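Local structure of glycosyl hydrolase family 2, TIM barrel domain protein (Parabacteroides merdae ATCC 43184, 6DXU) at residues D[590-598]-D[608-619]. The protein probably hydrolyses beta-glucuronides as a glycoside hydrolase family 2 beta-glucuronidase of a human gut bacterium. Numbering follows the deposited sequence.
Sequences YWPFKDFST and YVNQKGVVERDF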
loop_
_atom_site.group_PDB
_atom_site.type_symbol
_atom_site.label_atom_id
_atom_site.label_comp_id
_atom_site.label_asym_id
_atom_site.label_seq_id
_atom_site.Cartn_x
_atom_site.Cartn_y
_atom_site.Cartn_z
ATOM N N TYR D 590 -17.932 25.631 -36.715
ATOM C CA TYR D 590 -17.485 26.876 -36.094
ATOM C C TYR D 590 -17.190 26.650 -34.607
ATOM O O TYR D 590 -17.871 25.865 -33.938
ATOM C CB TYR D 590 -18.573 27.950 -36.279
ATOM C CG TYR D 590 -18.151 29.308 -35.759
ATOM C CD1 TYR D 590 -18.278 29.620 -34.404
ATOM C CD2 TYR D 590 -17.598 30.265 -36.609
ATOM C CE1 TYR D 590 -17.850 30.840 -33.904
ATOM C CE2 TYR D 590 -17.179 31.508 -36.115
ATOM C CZ TYR D 590 -17.306 31.782 -34.757
ATOM O OH TYR D 590 -16.880 32.998 -34.233
ATOM N N TRP D 591 -16.177 27.354 -34.078
ATOM C CA TRP D 591 -15.805 27.255 -32.662
ATOM C C TRP D 591 -15.979 28.587 -31.934
ATOM O O TRP D 591 -15.248 29.544 -32.232
ATOM C CB TRP D 591 -14.349 26.789 -32.488
ATOM C CG TRP D 591 -13.944 26.793 -31.032
ATOM C CD1 TRP D 591 -13.452 27.848 -30.307
ATOM C CD2 TRP D 591 -14.057 25.696 -30.110
ATOM N NE1 TRP D 591 -13.242 27.467 -28.990
ATOM C CE2 TRP D 591 -13.596 26.149 -28.850
ATOM C CE3 TRP D 591 -14.473 24.368 -30.236
ATOM C CZ2 TRP D 591 -13.564 25.326 -27.728
ATOM C CZ3 TRP D 591 -14.439 23.543 -29.110
ATOM C CH2 TRP D 591 -13.982 24.030 -27.876
ATOM N N PRO D 592 -16.861 28.700 -30.930
ATOM C CA PRO D 592 -17.943 27.809 -30.526
ATOM C C PRO D 592 -19.277 28.473 -30.815
ATOM O O PRO D 592 -19.325 29.597 -31.335
ATOM C CB PRO D 592 -17.752 27.709 -29.023
ATOM C CG PRO D 592 -17.427 29.171 -28.669
ATOM C CD PRO D 592 -16.610 29.702 -29.874
ATOM N N PHE D 593 -20.361 27.817 -30.412
ATOM C CA PHE D 593 -21.669 28.453 -30.501
ATOM C C PHE D 593 -21.786 29.619 -29.524
ATOM O O PHE D 593 -22.291 30.696 -29.879
ATOM C CB PHE D 593 -22.759 27.424 -30.230
ATOM C CG PHE D 593 -24.147 27.960 -30.379
ATOM C CD1 PHE D 593 -24.586 28.438 -31.600
ATOM C CD2 PHE D 593 -25.022 27.961 -29.305
ATOM C CE1 PHE D 593 -25.875 28.917 -31.753
ATOM C CE2 PHE D 593 -26.307 28.428 -29.445
ATOM C CZ PHE D 593 -26.745 28.907 -30.672
ATOM N N LYS D 594 -21.365 29.408 -28.274
ATOM C CA LYS D 594 -21.615 30.356 -27.194
ATOM C C LYS D 594 -20.322 30.689 -26.468
ATOM O O LYS D 594 -19.512 29.792 -26.189
ATOM C CB LYS D 594 -22.650 29.786 -26.208
ATOM C CG LYS D 594 -23.071 30.744 -25.102
ATOM C CD LYS D 594 -24.084 30.097 -24.174
ATOM C CE LYS D 594 -23.359 29.169 -23.170
ATOM N NZ LYS D 594 -24.313 28.276 -22.421
ATOM N N ASP D 595 -20.128 31.984 -26.164
ATOM C CA ASP D 595 -19.008 32.404 -25.310
ATOM C C ASP D 595 -18.925 31.512 -24.077
ATOM O O ASP D 595 -19.952 31.169 -23.480
ATOM C CB ASP D 595 -19.187 33.858 -24.840
ATOM C CG ASP D 595 -18.957 34.902 -25.943
ATOM O OD1 ASP D 595 -18.547 34.561 -27.079
ATOM O OD2 ASP D 595 -19.195 36.092 -25.646
ATOM N N PHE D 596 -17.697 31.164 -23.672
ATOM C CA PHE D 596 -17.482 30.316 -22.510
ATOM C C PHE D 596 -16.217 30.756 -21.788
ATOM O O PHE D 596 -15.319 31.373 -22.369
ATOM C CB PHE D 596 -17.361 28.837 -22.892
ATOM C CG PHE D 596 -16.158 28.542 -23.728
ATOM C CD1 PHE D 596 -14.954 28.163 -23.145
ATOM C CD2 PHE D 596 -16.223 28.671 -25.105
ATOM C CE1 PHE D 596 -13.840 27.901 -23.926
ATOM C CE2 PHE D 596 -15.114 28.429 -25.898
ATOM C CZ PHE D 596 -13.914 28.027 -25.298
ATOM N N SER D 597 -16.147 30.410 -20.508
ATOM C CA SER D 597 -15.029 30.839 -19.679
ATOM C C SER D 597 -13.801 29.955 -19.871
ATOM O O SER D 597 -13.902 28.746 -20.089
ATOM C CB SER D 597 -15.433 30.854 -18.202
ATOM O OG SER D 597 -14.305 31.162 -17.384
ATOM N N THR D 598 -12.625 30.579 -19.797
ATOM C CA THR D 598 -11.355 29.877 -19.910
ATOM C C THR D 598 -10.328 30.504 -18.970
ATOM O O THR D 598 -10.243 31.746 -18.869
ATOM C CB THR D 598 -10.828 29.889 -21.359
ATOM O OG1 THR D 598 -9.481 29.421 -21.370
ATOM C CG2 THR D 598 -10.866 31.292 -21.951
ATOM N N TYR D 608 -11.222 36.312 -18.869
ATOM C CA TYR D 608 -11.426 34.871 -18.657
ATOM C C TYR D 608 -12.605 34.312 -19.444
ATOM O O TYR D 608 -13.238 33.331 -19.026
ATOM C CB TYR D 608 -11.587 34.545 -17.171
ATOM C CG TYR D 608 -10.353 34.832 -16.356
ATOM C CD1 TYR D 608 -9.227 34.029 -16.456
ATOM C CD2 TYR D 608 -10.321 35.910 -15.473
ATOM C CE1 TYR D 608 -8.089 34.279 -15.690
ATOM C CE2 TYR D 608 -9.193 36.174 -14.704
ATOM C CZ TYR D 608 -8.087 35.360 -14.816
ATOM O OH TYR D 608 -6.983 35.622 -14.045
ATOM N N VAL D 609 -12.911 34.900 -20.597
ATOM C CA VAL D 609 -13.963 34.382 -21.468
ATOM C C VAL D 609 -13.416 34.304 -22.882
ATOM O O VAL D 609 -12.822 35.267 -23.384
ATOM C CB VAL D 609 -15.243 35.241 -21.411
ATOM C CG1 VAL D 609 -16.246 34.798 -22.496
ATOM C CG2 VAL D 609 -15.898 35.116 -20.025
ATOM N N ASN D 610 -13.566 33.140 -23.499
ATOM C CA ASN D 610 -13.303 32.975 -24.920
ATOM C C ASN D 610 -14.506 33.563 -25.647
ATOM O O ASN D 610 -15.618 33.040 -25.528
ATOM C CB ASN D 610 -13.100 31.498 -25.251
ATOM C CG ASN D 610 -12.743 31.261 -26.718
ATOM O OD1 ASN D 610 -13.342 31.854 -27.625
ATOM N ND2 ASN D 610 -11.780 30.373 -26.960
ATOM N N GLN D 611 -14.301 34.662 -26.374
ATOM C CA GLN D 611 -15.421 35.425 -26.919
ATOM C C GLN D 611 -15.659 35.154 -28.403
ATOM O O GLN D 611 -16.153 36.025 -29.127
ATOM C CB GLN D 611 -15.214 36.919 -26.665
ATOM C CG GLN D 611 -15.170 37.254 -25.166
ATOM C CD GLN D 611 -14.876 38.721 -24.893
ATOM O OE1 GLN D 611 -13.743 39.096 -24.560
ATOM N NE2 GLN D 611 -15.905 39.556 -25.012
ATOM N N LYS D 612 -15.340 33.951 -28.874
ATOM C CA LYS D 612 -15.594 33.607 -30.269
ATOM C C LYS D 612 -17.030 33.190 -30.538
ATOM O O LYS D 612 -17.391 32.975 -31.703
ATOM C CB LYS D 612 -14.651 32.477 -30.693
ATOM C CG LYS D 612 -13.200 32.886 -30.750
ATOM C CD LYS D 612 -12.323 31.692 -31.161
ATOM C CE LYS D 612 -10.870 32.100 -31.288
ATOM N NZ LYS D 612 -10.293 32.584 -30.010
ATOM N N GLY D 613 -17.869 33.071 -29.512
ATOM C CA GLY D 613 -19.218 32.599 -29.738
ATOM C C GLY D 613 -20.000 33.531 -30.644
ATOM O O GLY D 613 -19.662 34.698 -30.815
ATOM N N VAL D 614 -21.037 32.976 -31.279
ATOM C CA VAL D 614 -22.028 33.806 -31.950
ATOM C C VAL D 614 -23.187 34.101 -31.023
ATOM O O VAL D 614 -24.131 34.810 -31.401
ATOM C CB VAL D 614 -22.484 33.149 -33.269
ATOM C CG1 VAL D 614 -21.281 32.886 -34.141
ATOM C CG2 VAL D 614 -23.277 31.873 -33.018
ATOM N N VAL D 615 -23.128 33.587 -29.804
ATOM C CA VAL D 615 -24.101 33.860 -28.762
ATOM C C VAL D 615 -23.323 34.207 -27.502
ATOM O O VAL D 615 -22.264 33.620 -27.241
ATOM C CB VAL D 615 -25.020 32.639 -28.547
ATOM C CG1 VAL D 615 -25.966 32.883 -27.398
ATOM C CG2 VAL D 615 -25.800 32.335 -29.850
ATOM N N GLU D 616 -23.824 35.181 -26.737
ATOM C CA GLU D 616 -23.179 35.531 -25.476
ATOM C C GLU D 616 -23.438 34.448 -24.429
ATOM O O GLU D 616 -24.349 33.623 -24.556
ATOM C CB GLU D 616 -23.695 36.881 -24.951
ATOM C CG GLU D 616 -23.488 38.081 -25.915
ATOM C CD GLU D 616 -23.966 39.393 -25.293
ATOM O OE1 GLU D 616 -23.479 39.730 -24.194
ATOM O OE2 GLU D 616 -24.841 40.066 -25.883
ATOM N N ARG D 617 -22.644 34.491 -23.359
ATOM C CA ARG D 617 -22.662 33.443 -22.346
ATOM C C ARG D 617 -23.988 33.375 -21.598
ATOM O O ARG D 617 -24.236 32.389 -20.891
ATOM C CB ARG D 617 -21.476 33.658 -21.382
ATOM C CG ARG D 617 -21.114 32.464 -20.517
ATOM C CD ARG D 617 -19.784 32.703 -19.786
ATOM N NE ARG D 617 -19.430 31.630 -18.856
ATOM C CZ ARG D 617 -19.461 31.755 -17.530
ATOM N NH1 ARG D 617 -19.832 32.912 -16.968
ATOM N NH2 ARG D 617 -19.118 30.725 -16.762
ATOM N N ASP D 618 -24.861 34.378 -21.763
ATOM C CA ASP D 618 -26.180 34.388 -21.148
ATOM C C ASP D 618 -27.309 34.114 -22.148
ATOM O O ASP D 618 -28.479 34.358 -21.827
ATOM C CB ASP D 618 -26.411 35.729 -20.445
ATOM C CG ASP D 618 -26.504 36.899 -21.421
ATOM O OD1 ASP D 618 -26.344 36.704 -22.653
ATOM O OD2 ASP D 618 -26.714 38.030 -20.943
ATOM N N PHE D 619 -26.985 33.629 -23.345
ATOM C CA PHE D 619 -27.896 33.294 -24.460
ATOM C C PHE D 619 -28.230 34.496 -25.350
ATOM O O PHE D 619 -29.000 34.323 -26.309
ATOM C CB PHE D 619 -29.225 32.648 -24.016
ATOM C CG PHE D 619 -29.078 31.256 -23.470
ATOM C CD1 PHE D 619 -28.164 30.376 -24.032
ATOM C CD2 PHE D 619 -29.863 30.825 -22.408
ATOM C CE1 PHE D 619 -28.022 29.076 -23.539
ATOM C CE2 PHE D 619 -29.737 29.525 -21.908
ATOM C CZ PHE D 619 -28.820 28.649 -22.477
HETATM O O HOH W 1 -20.422 36.473 -23.331
HETATM O O HOH W 2 -18.846 38.814 -25.782
#
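Asn610 lies alongside Phe596, its CB over one face of the ring, 3.8 Å from the centroid in a CH-pi contact, and its amide plane turned 27° from the ring plane. The two residues are paired in a small antiparallel beta hairpin that follows strand 587-589 of the TIM barrel, where Asn610 N donates to Phe596 O at 2.7 Å. Chi1 near -177° swings the Asn610 amide over the ring, and chi2 turns OD1 to accept from Lys612 N in an Asx turn; ND2 lies at the edge of the Trp591 indole without bonding to it, the stronger polar partner of this side chain being Asp183. At the end of the hairpin ladder Tyr608 O takes two donors: Ser597 OG, whose stronger partner is Asn185, nearly in line with the carbonyl, and Thr598 N from well above its plane.

From the Asx turn onward, the chain through Gly613 and Val615 wraps round Asp595. Asp595 OD1 accepts a weak bond from Gly613 N and forms a salt bridge with Lys622; OD2 receives one water shared with Arg617 N and a second shared with Gln611 NE2. The carboxylate is thus buried but well satisfied. Asp595 N gives a straight bond to Val615 O (2.9 Å, 165°). Arg617 runs extended past Asp595 O, lays one guanidinium face against Ser597 CB and reaches Asp335 in a salt bridge.

On the hydrophobic side, Val615 CG2 sits over one face of the Phe593 ring, offset toward the rim, and Val614 CG2 approaches the same ring obliquely; helices 345-357 and 623-632 pack around them. Val614 CG1 lies over one face of the Tyr590 ring near CE1, and Tyr590 OH donates to Lys612 O at 2.6 Å, in the plane of that carbonyl.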